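Local coordinates for protein probable sugar kinase (Clostridium perfringens, PDB 3KZH) that probably phosphorylates a carbohydrate, as a pfkB-family kinase of the ribokinase clan, and holds a beta-D-glucopyranose molecule in a pocket, at residues V44-A49 against T59-I64; D125-K130 against M150-K155; A197-T202 against L207-N212; Y213-G218 against F232-V237. One frame throughout, in Å; residues are numbered along the deposited sequence.

Contact 1: residues V44-A49 against T59-I64; sequences VCRNIA and TNFMSI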
loop_
_atom_site.group_PDB
_atom_site.type_symbol
_atom_site.label_atom_id
_atom_site.label_comp_id
_atom_site.label_asym_id
_atom_site.label_seq_id
_atom_site.Cartn_x
_atom_site.Cartn_y
_atom_site.Cartn_z
ATOM N N VAL A 44 16.397 1.107 -7.680
ATOM C CA VAL A 44 17.827 1.218 -7.308
ATOM C C VAL A 44 18.152 2.485 -6.512
ATOM O O VAL A 44 18.715 2.418 -5.415
ATOM C CB VAL A 44 18.756 1.143 -8.579
ATOM C CG1 VAL A 44 20.221 1.428 -8.230
ATOM C CG2 VAL A 44 18.652 -0.231 -9.236
ATOM N N CYS A 45 17.730 3.622 -7.062
ATOM C CA CYS A 45 17.946 4.930 -6.464
ATOM C C CYS A 45 17.261 5.120 -5.118
ATOM O O CYS A 45 17.838 5.737 -4.220
ATOM C CB CYS A 45 17.556 6.008 -7.459
ATOM S SG CYS A 45 18.690 6.095 -8.888
ATOM N N ARG A 46 16.072 4.532 -4.954
ATOM C CA ARG A 46 15.339 4.612 -3.682
ATOM C C ARG A 46 16.011 3.771 -2.610
ATOM O O ARG A 46 15.985 4.136 -1.440
ATOM C CB ARG A 46 13.868 4.189 -3.836
ATOM C CG ARG A 46 12.951 4.691 -2.692
ATOM C CD ARG A 46 12.032 3.621 -2.140
ATOM N NE ARG A 46 12.641 2.922 -1.005
ATOM C CZ ARG A 46 13.361 1.813 -1.105
ATOM N NH1 ARG A 46 13.549 1.264 -2.288
ATOM N NH2 ARG A 46 13.971 1.313 -0.051
ATOM N N ASN A 47 16.610 2.658 -3.034
ATOM C CA ASN A 47 17.334 1.754 -2.151
ATOM C C ASN A 47 18.634 2.437 -1.712
ATOM O O ASN A 47 18.989 2.374 -0.538
ATOM C CB ASN A 47 17.659 0.413 -2.853
ATOM C CG ASN A 47 16.419 -0.317 -3.387
ATOM O OD1 ASN A 47 15.365 -0.326 -2.764
ATOM N ND2 ASN A 47 16.561 -0.942 -4.549
ATOM N N ILE A 48 19.311 3.123 -2.644
ATOM C CA ILE A 48 20.569 3.830 -2.344
ATOM C C ILE A 48 20.318 4.900 -1.274
ATOM O O ILE A 48 20.983 4.897 -0.237
ATOM C CB ILE A 48 21.232 4.474 -3.622
ATOM C CG1 ILE A 48 21.705 3.378 -4.581
ATOM C CG2 ILE A 48 22.431 5.346 -3.246
ATOM C CD1 ILE A 48 22.148 3.860 -5.963
ATOM N N ALA A 49 19.309 5.743 -1.521
ATOM C CA ALA A 49 18.891 6.815 -0.618
ATOM C C ALA A 49 18.520 6.311 0.779
ATOM O O ALA A 49 18.881 6.952 1.771
ATOM C CB ALA A 49 17.741 7.573 -1.217
ATOM N N THR A 59 20.633 13.090 3.282
ATOM C CA THR A 59 20.243 12.695 1.946
ATOM C C THR A 59 19.053 13.430 1.378
ATOM O O THR A 59 18.027 13.577 2.026
ATOM C CB THR A 59 19.929 11.156 1.935
ATOM O OG1 THR A 59 20.980 10.450 2.614
ATOM C CG2 THR A 59 19.781 10.604 0.501
ATOM N N ASN A 60 19.210 13.871 0.138
ATOM C CA ASN A 60 18.137 14.519 -0.591
ATOM C C ASN A 60 17.814 13.535 -1.715
ATOM O O ASN A 60 18.653 13.223 -2.559
ATOM C CB ASN A 60 18.559 15.891 -1.141
ATOM C CG ASN A 60 17.395 16.667 -1.749
ATOM O OD1 ASN A 60 16.632 16.126 -2.550
ATOM N ND2 ASN A 60 17.269 17.940 -1.389
ATOM N N PHE A 61 16.609 12.991 -1.659
ATOM C CA PHE A 61 16.144 12.052 -2.669
ATOM C C PHE A 61 15.065 12.684 -3.542
ATOM O O PHE A 61 13.920 12.822 -3.126
ATOM C CB PHE A 61 15.645 10.732 -2.038
ATOM C CG PHE A 61 15.185 9.696 -3.055
ATOM C CD1 PHE A 61 15.865 9.525 -4.284
ATOM C CD2 PHE A 61 14.056 8.908 -2.801
ATOM C CE1 PHE A 61 15.428 8.597 -5.244
ATOM C CE2 PHE A 61 13.605 7.976 -3.751
ATOM C CZ PHE A 61 14.288 7.816 -4.976
HETATM N N MSE A 62 15.441 12.978 -4.783
HETATM C CA MSE A 62 14.537 13.577 -5.755
HETATM C C MSE A 62 14.018 12.467 -6.662
HETATM O O MSE A 62 14.766 11.882 -7.438
HETATM C CB MSE A 62 15.265 14.657 -6.556
HETATM C CG MSE A 62 14.368 15.590 -7.376
HETATM SE SE MSE A 62 15.419 16.865 -8.368
HETATM C CE MSE A 62 16.032 17.861 -6.866
ATOM N N SER A 63 12.724 12.195 -6.555
ATOM C CA SER A 63 12.117 11.135 -7.329
ATOM C C SER A 63 10.883 11.599 -8.071
ATOM O O SER A 63 10.673 12.803 -8.266
ATOM C CB SER A 63 11.778 9.970 -6.396
ATOM O OG SER A 63 11.581 8.755 -7.109
ATOM N N ILE A 64 10.111 10.619 -8.539
ATOM C CA ILE A 64 8.865 10.831 -9.263
ATOM C C ILE A 64 7.761 10.040 -8.544
ATOM O O ILE A 64 7.745 8.811 -8.571
ATOM C CB ILE A 64 8.982 10.348 -10.733
ATOM C CG1 ILE A 64 10.002 11.203 -11.504
ATOM C CG2 ILE A 64 7.624 10.362 -11.395
ATOM C CD1 ILE A 64 10.390 10.656 -12.866
#
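The F61 ring is the flat group that fills this contact, and C45, R46 and A49 on the helix gather round it at oblique angles. The methyl of A49 makes an off-centre CH-pi contact, with CB 4.3 Å from the F61 ring centroid and 29° off the ring normal. At the far end of the ring, CG of R46 comes to 3.5 Å from CE2 of F61, while CB of C45 lies 4.0 Å from CE1. The guanidinium plane of R46 stands perpendicular to the ring, but it is the aliphatic root that touches; the chain then bends at chi2 and chi3, carrying the charged end away to a salt bridge with E50. F61 reaches the helix because its CG is anti to the backbone N (chi1 -178°), which sends the ring out from the strand. Alanine suits position 49, where a small side chain lets helix and strand come close. T59 adds CG2, 4.0 Å from CB of A49, and turns its hydroxyl to the carbonyl of V57. Helix 44-54 runs nearly antiparallel to strand 59-62, as the helix leading into a parallel strand does in the Rossmann-like sheet of ribokinase relatives. The meeting surfaces are almost wholly apolar and buried, so shape and exclusion of water, rather than directed polar bonds, would hold helix and strand together.

Contact 2: residues D125-K130 against M150-K155; sequences DFIDSK and MEYLLK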
loop_
_atom_site.group_PDB
_atom_site.type_symbol
_atom_site.label_atom_id
_atom_site.label_comp_id
_atom_site.label_asym_id
_atom_site.label_seq_id
_atom_site.Cartn_x
_atom_site.Cartn_y
_atom_site.Cartn_z
ATOM N N ASP A 125 11.965 21.279 -17.637
ATOM C CA ASP A 125 11.351 22.392 -16.893
ATOM C C ASP A 125 11.405 22.164 -15.385
ATOM O O ASP A 125 11.649 23.104 -14.615
ATOM C CB ASP A 125 9.895 22.599 -17.320
ATOM C CG ASP A 125 9.752 23.575 -18.466
ATOM O OD1 ASP A 125 10.577 23.539 -19.407
ATOM O OD2 ASP A 125 8.799 24.382 -18.427
ATOM N N PHE A 126 11.215 20.904 -14.980
ATOM C CA PHE A 126 11.269 20.528 -13.578
ATOM C C PHE A 126 12.727 20.561 -13.090
ATOM O O PHE A 126 12.973 21.047 -11.977
ATOM C CB PHE A 126 10.580 19.170 -13.335
ATOM C CG PHE A 126 10.363 18.851 -11.876
ATOM C CD1 PHE A 126 9.262 19.398 -11.189
ATOM C CD2 PHE A 126 11.315 18.103 -11.149
ATOM C CE1 PHE A 126 9.109 19.211 -9.789
ATOM C CE2 PHE A 126 11.181 17.907 -9.750
ATOM C CZ PHE A 126 10.076 18.471 -9.074
ATOM N N ILE A 127 13.677 20.081 -13.916
ATOM C CA ILE A 127 15.112 20.107 -13.556
ATOM C C ILE A 127 15.517 21.560 -13.312
ATOM O O ILE A 127 16.111 21.859 -12.282
ATOM C CB ILE A 127 16.067 19.502 -14.659
ATOM C CG1 ILE A 127 16.049 17.982 -14.643
ATOM C CG2 ILE A 127 17.513 19.799 -14.333
ATOM C CD1 ILE A 127 16.222 17.325 -15.992
ATOM N N ASP A 128 15.119 22.445 -14.234
ATOM C CA ASP A 128 15.409 23.881 -14.161
ATOM C C ASP A 128 14.855 24.555 -12.909
ATOM O O ASP A 128 15.513 25.425 -12.343
ATOM C CB ASP A 128 14.872 24.614 -15.396
ATOM C CG ASP A 128 15.599 24.238 -16.678
ATOM O OD1 ASP A 128 16.795 23.873 -16.620
ATOM O OD2 ASP A 128 14.960 24.307 -17.751
ATOM N N SER A 129 13.676 24.118 -12.455
ATOM C CA SER A 129 13.044 24.692 -11.266
ATOM C C SER A 129 13.774 24.300 -9.994
ATOM O O SER A 129 13.772 25.042 -9.011
ATOM C CB SER A 129 11.548 24.307 -11.181
ATOM O OG SER A 129 11.325 22.954 -10.795
ATOM N N LYS A 130 14.439 23.148 -10.051
ATOM C CA LYS A 130 15.188 22.602 -8.920
ATOM C C LYS A 130 16.701 22.640 -9.139
ATOM O O LYS A 130 17.436 21.934 -8.451
ATOM C CB LYS A 130 14.752 21.152 -8.647
ATOM C CG LYS A 130 13.275 20.937 -8.329
ATOM C CD LYS A 130 12.842 21.650 -7.061
ATOM C CE LYS A 130 11.472 21.203 -6.613
ATOM N NZ LYS A 130 10.450 21.303 -7.681
HETATM N N MSE A 150 20.177 12.307 -18.372
HETATM C CA MSE A 150 21.514 12.213 -17.788
HETATM C C MSE A 150 22.394 13.236 -18.505
HETATM O O MSE A 150 22.988 14.084 -17.847
HETATM C CB MSE A 150 22.104 10.794 -17.936
HETATM C CG MSE A 150 23.542 10.614 -17.377
HETATM SE SE MSE A 150 24.399 8.905 -17.734
HETATM C CE MSE A 150 23.283 7.836 -16.589
ATOM N N GLU A 151 22.338 13.237 -19.846
ATOM C CA GLU A 151 23.103 14.170 -20.693
ATOM C C GLU A 151 22.776 15.619 -20.350
ATOM O O GLU A 151 23.688 16.437 -20.218
ATOM C CB GLU A 151 22.840 13.918 -22.179
ATOM C CG GLU A 151 23.602 14.854 -23.146
ATOM C CD GLU A 151 23.672 14.324 -24.560
ATOM O OE1 GLU A 151 22.732 13.617 -24.987
ATOM O OE2 GLU A 151 24.678 14.604 -25.243
ATOM N N TYR A 152 21.489 15.901 -20.133
ATOM C CA TYR A 152 21.044 17.241 -19.760
ATOM C C TYR A 152 21.629 17.614 -18.392
ATOM O O TYR A 152 22.124 18.724 -18.221
ATOM C CB TYR A 152 19.507 17.332 -19.738
ATOM C CG TYR A 152 18.986 18.741 -19.524
ATOM C CD1 TYR A 152 18.935 19.667 -20.589
ATOM C CD2 TYR A 152 18.575 19.174 -18.243
ATOM C CE1 TYR A 152 18.484 20.997 -20.379
ATOM C CE2 TYR A 152 18.128 20.496 -18.023
ATOM C CZ TYR A 152 18.082 21.396 -19.094
ATOM O OH TYR A 152 17.606 22.666 -18.876
ATOM N N LEU A 153 21.618 16.666 -17.451
ATOM C CA LEU A 153 22.153 16.901 -16.109
ATOM C C LEU A 153 23.662 17.098 -16.098
ATOM O O LEU A 153 24.156 17.999 -15.419
ATOM C CB LEU A 153 21.755 15.778 -15.140
ATOM C CG LEU A 153 20.268 15.651 -14.826
ATOM C CD1 LEU A 153 20.013 14.416 -14.026
ATOM C CD2 LEU A 153 19.767 16.860 -14.103
ATOM N N LEU A 154 24.369 16.295 -16.899
ATOM C CA LEU A 154 25.827 16.362 -17.022
ATOM C C LEU A 154 26.267 17.677 -17.659
ATOM O O LEU A 154 27.054 18.408 -17.075
ATOM C CB LEU A 154 26.363 15.169 -17.830
ATOM C CG LEU A 154 26.241 13.750 -17.261
ATOM C CD1 LEU A 154 26.712 12.768 -18.295
ATOM C CD2 LEU A 154 27.023 13.571 -15.961
ATOM N N LYS A 155 25.665 18.011 -18.802
ATOM C CA LYS A 155 25.948 19.240 -19.561
ATOM C C LYS A 155 25.738 20.491 -18.697
ATOM O O LYS A 155 26.611 21.363 -18.629
ATOM C CB LYS A 155 25.028 19.277 -20.796
ATOM C CG LYS A 155 25.119 20.475 -21.730
ATOM C CD LYS A 155 24.119 20.276 -22.869
ATOM C CE LYS A 155 24.050 21.458 -23.828
ATOM N NZ LYS A 155 22.985 21.238 -24.857
#
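I127 and Y152 lose the most surface to one another's segments, and they meet as side chains sliding past each other in opposite directions. CD1 of I127 lies 3.7 Å from CD2 of Y152, approaching the ring obliquely, whereas the CG2 branch sits at the ring edge, in its plane, 3.8 Å from CE2. A beta-branched residue serves well here because both arms can lie against the tyrosine and the leucine together: CG2, beside the ring, is also 3.7 Å from CD2 of L153. That leucine leaves the helix along the flank of the interface, and only its end swings in to bring CD2 to the isoleucine. Deeper down, F134 covers both I127 and L153, and F163 of strand 162-166 touches L153, so the aliphatic part of the contact continues into the core. The axes of segments 125-129 and 150-155 run at 30° to each other and approach to 11.6 Å, a wide spacing that large side chains bridge. Helix 147-157 makes the crossover of a beta-alpha-beta unit between the adjacent parallel strands 139-143 and 162-166, the repeating element of the ribokinase-like sheet. Y152 suits the boundary between this core and the solvent side because its ring is apolar and its tip is not. With CG anti to the backbone N (chi1 -173°), the ring extends across to the first helix, where OH donates to OD1 of D128 at 2.7 Å. The carboxylate oxygen accepts through its syn lone pair, with the carboxylate plane turned 58° from the ring plane.

Contact 3: residues A197-T202 against L207-N212; sequences AGFPIT and LIKASN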
loop_
_atom_site.group_PDB
_atom_site.type_symbol
_atom_site.label_atom_id
_atom_site.label_comp_id
_atom_site.label_asym_id
_atom_site.label_seq_id
_atom_site.Cartn_x
_atom_site.Cartn_y
_atom_site.Cartn_z
ATOM N N ALA A 197 34.670 0.099 -21.109
ATOM C CA ALA A 197 36.067 0.220 -21.534
ATOM C C ALA A 197 36.280 -0.172 -22.999
ATOM O O ALA A 197 37.060 0.470 -23.711
ATOM C CB ALA A 197 36.977 -0.600 -20.627
ATOM N N GLY A 198 35.584 -1.224 -23.431
ATOM C CA GLY A 198 35.683 -1.698 -24.801
ATOM C C GLY A 198 36.664 -2.834 -25.036
ATOM O O GLY A 198 37.116 -3.029 -26.168
ATOM N N PHE A 199 37.006 -3.560 -23.966
ATOM C CA PHE A 199 37.933 -4.700 -24.012
ATOM C C PHE A 199 37.724 -5.626 -22.801
ATOM O O PHE A 199 37.243 -5.162 -21.763
ATOM C CB PHE A 199 39.413 -4.231 -24.118
ATOM C CG PHE A 199 39.845 -3.226 -23.073
ATOM C CD1 PHE A 199 40.320 -3.650 -21.811
ATOM C CD2 PHE A 199 39.834 -1.850 -23.368
ATOM C CE1 PHE A 199 40.776 -2.718 -20.854
ATOM C CE2 PHE A 199 40.292 -0.899 -22.423
ATOM C CZ PHE A 199 40.764 -1.336 -21.165
ATOM N N PRO A 200 38.071 -6.938 -22.914
ATOM C CA PRO A 200 37.897 -7.875 -21.787
ATOM C C PRO A 200 38.749 -7.600 -20.546
ATOM O O PRO A 200 39.838 -7.019 -20.638
ATOM C CB PRO A 200 38.272 -9.222 -22.404
ATOM C CG PRO A 200 37.853 -9.070 -23.812
ATOM C CD PRO A 200 38.380 -7.701 -24.143
ATOM N N ILE A 201 38.194 -7.942 -19.382
ATOM C CA ILE A 201 38.879 -7.788 -18.094
ATOM C C ILE A 201 38.984 -9.172 -17.448
ATOM O O ILE A 201 38.056 -9.643 -16.781
ATOM C CB ILE A 201 38.179 -6.752 -17.160
ATOM C CG1 ILE A 201 38.243 -5.351 -17.775
ATOM C CG2 ILE A 201 38.883 -6.694 -15.818
ATOM C CD1 ILE A 201 37.312 -4.349 -17.149
ATOM N N THR A 202 40.136 -9.804 -17.650
ATOM C CA THR A 202 40.387 -11.155 -17.144
ATOM C C THR A 202 41.292 -11.282 -15.917
ATOM O O THR A 202 41.247 -12.299 -15.214
ATOM C CB THR A 202 40.939 -12.079 -18.272
ATOM O OG1 THR A 202 42.131 -11.520 -18.842
ATOM C CG2 THR A 202 39.899 -12.282 -19.365
ATOM N N LEU A 207 42.437 -4.826 -15.155
ATOM C CA LEU A 207 41.709 -4.012 -14.175
ATOM C C LEU A 207 42.408 -2.672 -14.029
ATOM O O LEU A 207 41.745 -1.646 -14.000
ATOM C CB LEU A 207 41.642 -4.710 -12.811
ATOM C CG LEU A 207 40.510 -5.704 -12.557
ATOM C CD1 LEU A 207 40.794 -6.557 -11.345
ATOM C CD2 LEU A 207 39.190 -4.949 -12.416
ATOM N N ILE A 208 43.748 -2.696 -13.996
ATOM C CA ILE A 208 44.563 -1.481 -13.908
ATOM C C ILE A 208 44.443 -0.674 -15.210
ATOM O O ILE A 208 44.305 0.544 -15.162
ATOM C CB ILE A 208 46.066 -1.796 -13.570
ATOM C CG1 ILE A 208 46.169 -2.435 -12.178
ATOM C CG2 ILE A 208 46.924 -0.514 -13.578
ATOM C CD1 ILE A 208 47.538 -3.040 -11.844
ATOM N N LYS A 209 44.385 -1.373 -16.349
ATOM C CA LYS A 209 44.271 -0.751 -17.680
ATOM C C LYS A 209 42.900 -0.090 -17.886
ATOM O O LYS A 209 42.817 1.031 -18.397
ATOM C CB LYS A 209 44.534 -1.802 -18.771
ATOM C CG LYS A 209 44.645 -1.274 -20.197
ATOM C CD LYS A 209 44.606 -2.415 -21.216
ATOM C CE LYS A 209 44.472 -1.869 -22.644
ATOM N NZ LYS A 209 44.152 -2.929 -23.644
ATOM N N ALA A 210 41.845 -0.779 -17.447
ATOM C CA ALA A 210 40.456 -0.305 -17.543
ATOM C C ALA A 210 40.244 0.940 -16.702
ATOM O O ALA A 210 39.775 1.972 -17.198
ATOM C CB ALA A 210 39.511 -1.389 -17.101
ATOM N N SER A 211 40.670 0.849 -15.443
ATOM C CA SER A 211 40.554 1.951 -14.512
ATOM C C SER A 211 41.417 3.152 -14.908
ATOM O O SER A 211 40.951 4.286 -14.783
ATOM C CB SER A 211 40.811 1.489 -13.082
ATOM O OG SER A 211 42.097 0.943 -12.905
ATOM N N ASN A 212 42.614 2.902 -15.465
ATOM C CA ASN A 212 43.515 3.969 -15.938
ATOM C C ASN A 212 42.929 4.707 -17.139
ATOM O O ASN A 212 43.116 5.914 -17.286
ATOM C CB ASN A 212 44.899 3.423 -16.307
ATOM C CG ASN A 212 45.845 3.332 -15.114
ATOM O OD1 ASN A 212 45.698 4.048 -14.111
ATOM N ND2 ASN A 212 46.841 2.457 -15.230
#
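F199 and K209 face each other across a helix-loop-helix connection: residues 198-202 leave helix 190-197, turn, and run back along helix 204-217 in the ribokinase-like domain. G198 starts the turn with a positive phi of 96°, a backbone shape that suits glycine because a side chain would be jammed against the preceding carbonyl oxygen. The first kind of interaction is between charge and ring. NZ of K209 stands over the centre of the F199 ring, 4.2 Å from the centroid and 5° off the normal, a cation-pi contact; CE lies over the same face in a CH-pi contact. Lysine can do this because its chain is extended beyond CG, laying its methylenes alongside the aromatic rim before the ammonium arrives. The ring is presented by a first torsion, chi1 52°, that places CG between the backbone N and the carbonyl carbon. Its opposite face is covered near the rim by CB of A197, and the backbone N of A210 lies at its edge, in plane. Polar links, the second kind, tie the loop to the preceding helix: the backbone N of I201 donates to E194, and its carbonyl accepts from R190. The third kind is apolar. I201 splits its branches, CG2 going to L207, 3.8 Å from CG, at about a right angle between the two side chains. Alanine at 210 keeps the helix surface low enough for the loop to lie close. The other branch of I201 ends with CD1 3.7 Å from CB of A210.

Contact 4: residues Y213-G218 against F232-V237; sequences YFLGLG and FYNDGV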
loop_
_atom_site.group_PDB
_atom_site.type_symbol
_atom_site.label_atom_id
_atom_site.label_comp_id
_atom_site.label_asym_id
_atom_site.label_seq_id
_atom_site.Cartn_x
_atom_site.Cartn_y
_atom_site.Cartn_z
ATOM N N TYR A 213 42.194 3.970 -17.971
ATOM C CA TYR A 213 41.518 4.504 -19.150
ATOM C C TYR A 213 40.361 5.418 -18.707
ATOM O O TYR A 213 40.164 6.493 -19.284
ATOM C CB TYR A 213 41.027 3.337 -20.031
ATOM C CG TYR A 213 40.005 3.699 -21.090
ATOM C CD1 TYR A 213 40.368 4.454 -22.227
ATOM C CD2 TYR A 213 38.650 3.331 -20.932
ATOM C CE1 TYR A 213 39.392 4.842 -23.186
ATOM C CE2 TYR A 213 37.670 3.714 -21.881
ATOM C CZ TYR A 213 38.049 4.467 -23.000
ATOM O OH TYR A 213 37.096 4.849 -23.909
ATOM N N PHE A 214 39.616 4.988 -17.682
ATOM C CA PHE A 214 38.498 5.766 -17.143
ATOM C C PHE A 214 38.991 7.072 -16.534
ATOM O O PHE A 214 38.369 8.114 -16.732
ATOM C CB PHE A 214 37.709 4.967 -16.100
ATOM C CG PHE A 214 36.970 3.769 -16.651
ATOM C CD1 PHE A 214 36.237 3.852 -17.851
ATOM C CD2 PHE A 214 36.988 2.548 -15.945
ATOM C CE1 PHE A 214 35.526 2.726 -18.347
ATOM C CE2 PHE A 214 36.287 1.410 -16.426
ATOM C CZ PHE A 214 35.551 1.503 -17.633
ATOM N N LEU A 215 40.152 7.019 -15.874
ATOM C CA LEU A 215 40.780 8.200 -15.269
ATOM C C LEU A 215 41.269 9.164 -16.353
ATOM O O LEU A 215 41.353 10.375 -16.121
ATOM C CB LEU A 215 41.965 7.802 -14.380
ATOM C CG LEU A 215 41.758 6.886 -13.169
ATOM C CD1 LEU A 215 43.106 6.400 -12.693
ATOM C CD2 LEU A 215 40.984 7.565 -12.060
ATOM N N GLY A 216 41.557 8.602 -17.535
ATOM C CA GLY A 216 42.022 9.361 -18.690
ATOM C C GLY A 216 40.903 10.168 -19.316
ATOM O O GLY A 216 41.122 11.296 -19.771
ATOM N N LEU A 217 39.697 9.595 -19.290
ATOM C CA LEU A 217 38.482 10.217 -19.809
ATOM C C LEU A 217 38.041 11.424 -18.961
ATOM O O LEU A 217 37.255 12.262 -19.415
ATOM C CB LEU A 217 37.348 9.192 -19.849
ATOM C CG LEU A 217 37.421 7.970 -20.770
ATOM C CD1 LEU A 217 36.194 7.107 -20.530
ATOM C CD2 LEU A 217 37.506 8.370 -22.253
ATOM N N GLY A 218 38.572 11.510 -17.740
ATOM C CA GLY A 218 38.235 12.598 -16.838
ATOM C C GLY A 218 37.586 12.145 -15.539
ATOM O O GLY A 218 37.352 12.964 -14.648
ATOM N N PHE A 232 37.824 -3.642 -6.637
ATOM C CA PHE A 232 39.040 -3.087 -7.199
ATOM C C PHE A 232 38.803 -1.570 -7.220
ATOM O O PHE A 232 37.760 -1.117 -7.681
ATOM C CB PHE A 232 39.270 -3.618 -8.623
ATOM C CG PHE A 232 40.470 -3.024 -9.298
ATOM C CD1 PHE A 232 41.756 -3.544 -9.055
ATOM C CD2 PHE A 232 40.336 -1.878 -10.123
ATOM C CE1 PHE A 232 42.896 -2.932 -9.613
ATOM C CE2 PHE A 232 41.463 -1.254 -10.684
ATOM C CZ PHE A 232 42.748 -1.777 -10.431
ATOM N N TYR A 233 39.794 -0.796 -6.789
ATOM C CA TYR A 233 39.678 0.663 -6.781
ATOM C C TYR A 233 40.866 1.367 -7.427
ATOM O O TYR A 233 41.981 0.832 -7.427
ATOM C CB TYR A 233 39.493 1.191 -5.348
ATOM C CG TYR A 233 40.641 0.923 -4.379
ATOM C CD1 TYR A 233 41.721 1.831 -4.248
ATOM C CD2 TYR A 233 40.644 -0.216 -3.569
ATOM C CE1 TYR A 233 42.778 1.599 -3.339
ATOM C CE2 TYR A 233 41.697 -0.454 -2.643
ATOM C CZ TYR A 233 42.761 0.456 -2.547
ATOM O OH TYR A 233 43.841 0.186 -1.729
ATOM N N ASN A 234 40.640 2.614 -7.850
ATOM C CA ASN A 234 41.685 3.457 -8.449
ATOM C C ASN A 234 41.236 4.916 -8.461
ATOM O O ASN A 234 40.176 5.231 -8.991
ATOM C CB ASN A 234 42.014 2.997 -9.880
ATOM C CG ASN A 234 43.373 3.519 -10.402
ATOM O OD1 ASN A 234 44.081 4.273 -9.739
ATOM N ND2 ASN A 234 43.712 3.119 -11.614
ATOM N N ASP A 235 42.038 5.795 -7.860
ATOM C CA ASP A 235 41.737 7.228 -7.847
ATOM C C ASP A 235 42.843 8.083 -8.489
ATOM O O ASP A 235 42.812 9.319 -8.426
ATOM C CB ASP A 235 41.396 7.728 -6.425
ATOM C CG ASP A 235 42.542 7.573 -5.426
ATOM O OD1 ASP A 235 43.709 7.788 -5.789
ATOM O OD2 ASP A 235 42.275 7.259 -4.249
ATOM N N GLY A 236 43.832 7.407 -9.071
ATOM C CA GLY A 236 44.949 8.090 -9.700
ATOM C C GLY A 236 46.179 8.103 -8.822
ATOM O O GLY A 236 47.298 8.096 -9.327
ATOM N N VAL A 237 45.965 8.142 -7.507
ATOM C CA VAL A 237 47.038 8.151 -6.510
ATOM C C VAL A 237 47.142 6.760 -5.870
ATOM O O VAL A 237 48.224 6.173 -5.809
ATOM C CB VAL A 237 46.766 9.223 -5.410
ATOM C CG1 VAL A 237 47.817 9.159 -4.298
ATOM C CG2 VAL A 237 46.737 10.612 -6.029
#
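L215 and N234 meet obliquely, a branched aliphatic end set against an amide. CD1 of L215 lies above the amide plane rather than beside it, 3.5 Å from ND2 and 3.7 Å from CG of N234. The polar edges of the amide are thereby left to other partners: ND2 gives a hydrogen bond to OG of S211, one helical turn before L215, with a weak one to N212. The second methyl of the leucine, CD2, passes to the backbone, 3.9 Å from O of N234. Both branches are thus used, and the fork of a leucine suits a place where one methyl must cover an amide and the other the backbone beside it. N234 carries its CG anti to the backbone N (chi1 -162°), which projects the amide toward the helix. Its OD1 accepts from the backbone N of G236 at 3.2 Å, with an N-H...O angle of 161°, and the donor sits well above the carbonyl plane. This Asx turn fixes the amide from the oxygen side while S211 holds its nitrogen. D235 points away from the helix and makes a second Asx turn, OD1 accepting from N of V237 at 2.9 Å and also from N of S238. G236, next after D235, takes a positive phi of 101°, which suits glycine because a side chain would be jammed against the preceding carbonyl oxygen; its N comes 3.8 Å from CD1 of L215. Residues 235-238 connect a beta hairpin between strands 231-234 and 239-244, the antiparallel extension following the parallel strands in the ribokinase-like sheet, with helix 204-217 packed against strand 231-234.

From the N terminus the contacts follow in series, with none enclosing or crossing another. Contact 1 closes the short loop between helix 44-54 and strand 59-62, and contact 2 then joins two helices on either side of strand 139-143 in sequence; they touch where CE of selenomethionine M62 lies 4.0 Å from CB of K130. Contact 3 closes the turn into helix 204-217, and contact 4 binds the later part of that helix to strand 231-234. These last two share the helix and adjoin at S211 and N234. Contacts 1 and 4 reach the same large sheet through different strands, their centres about 26 Å apart.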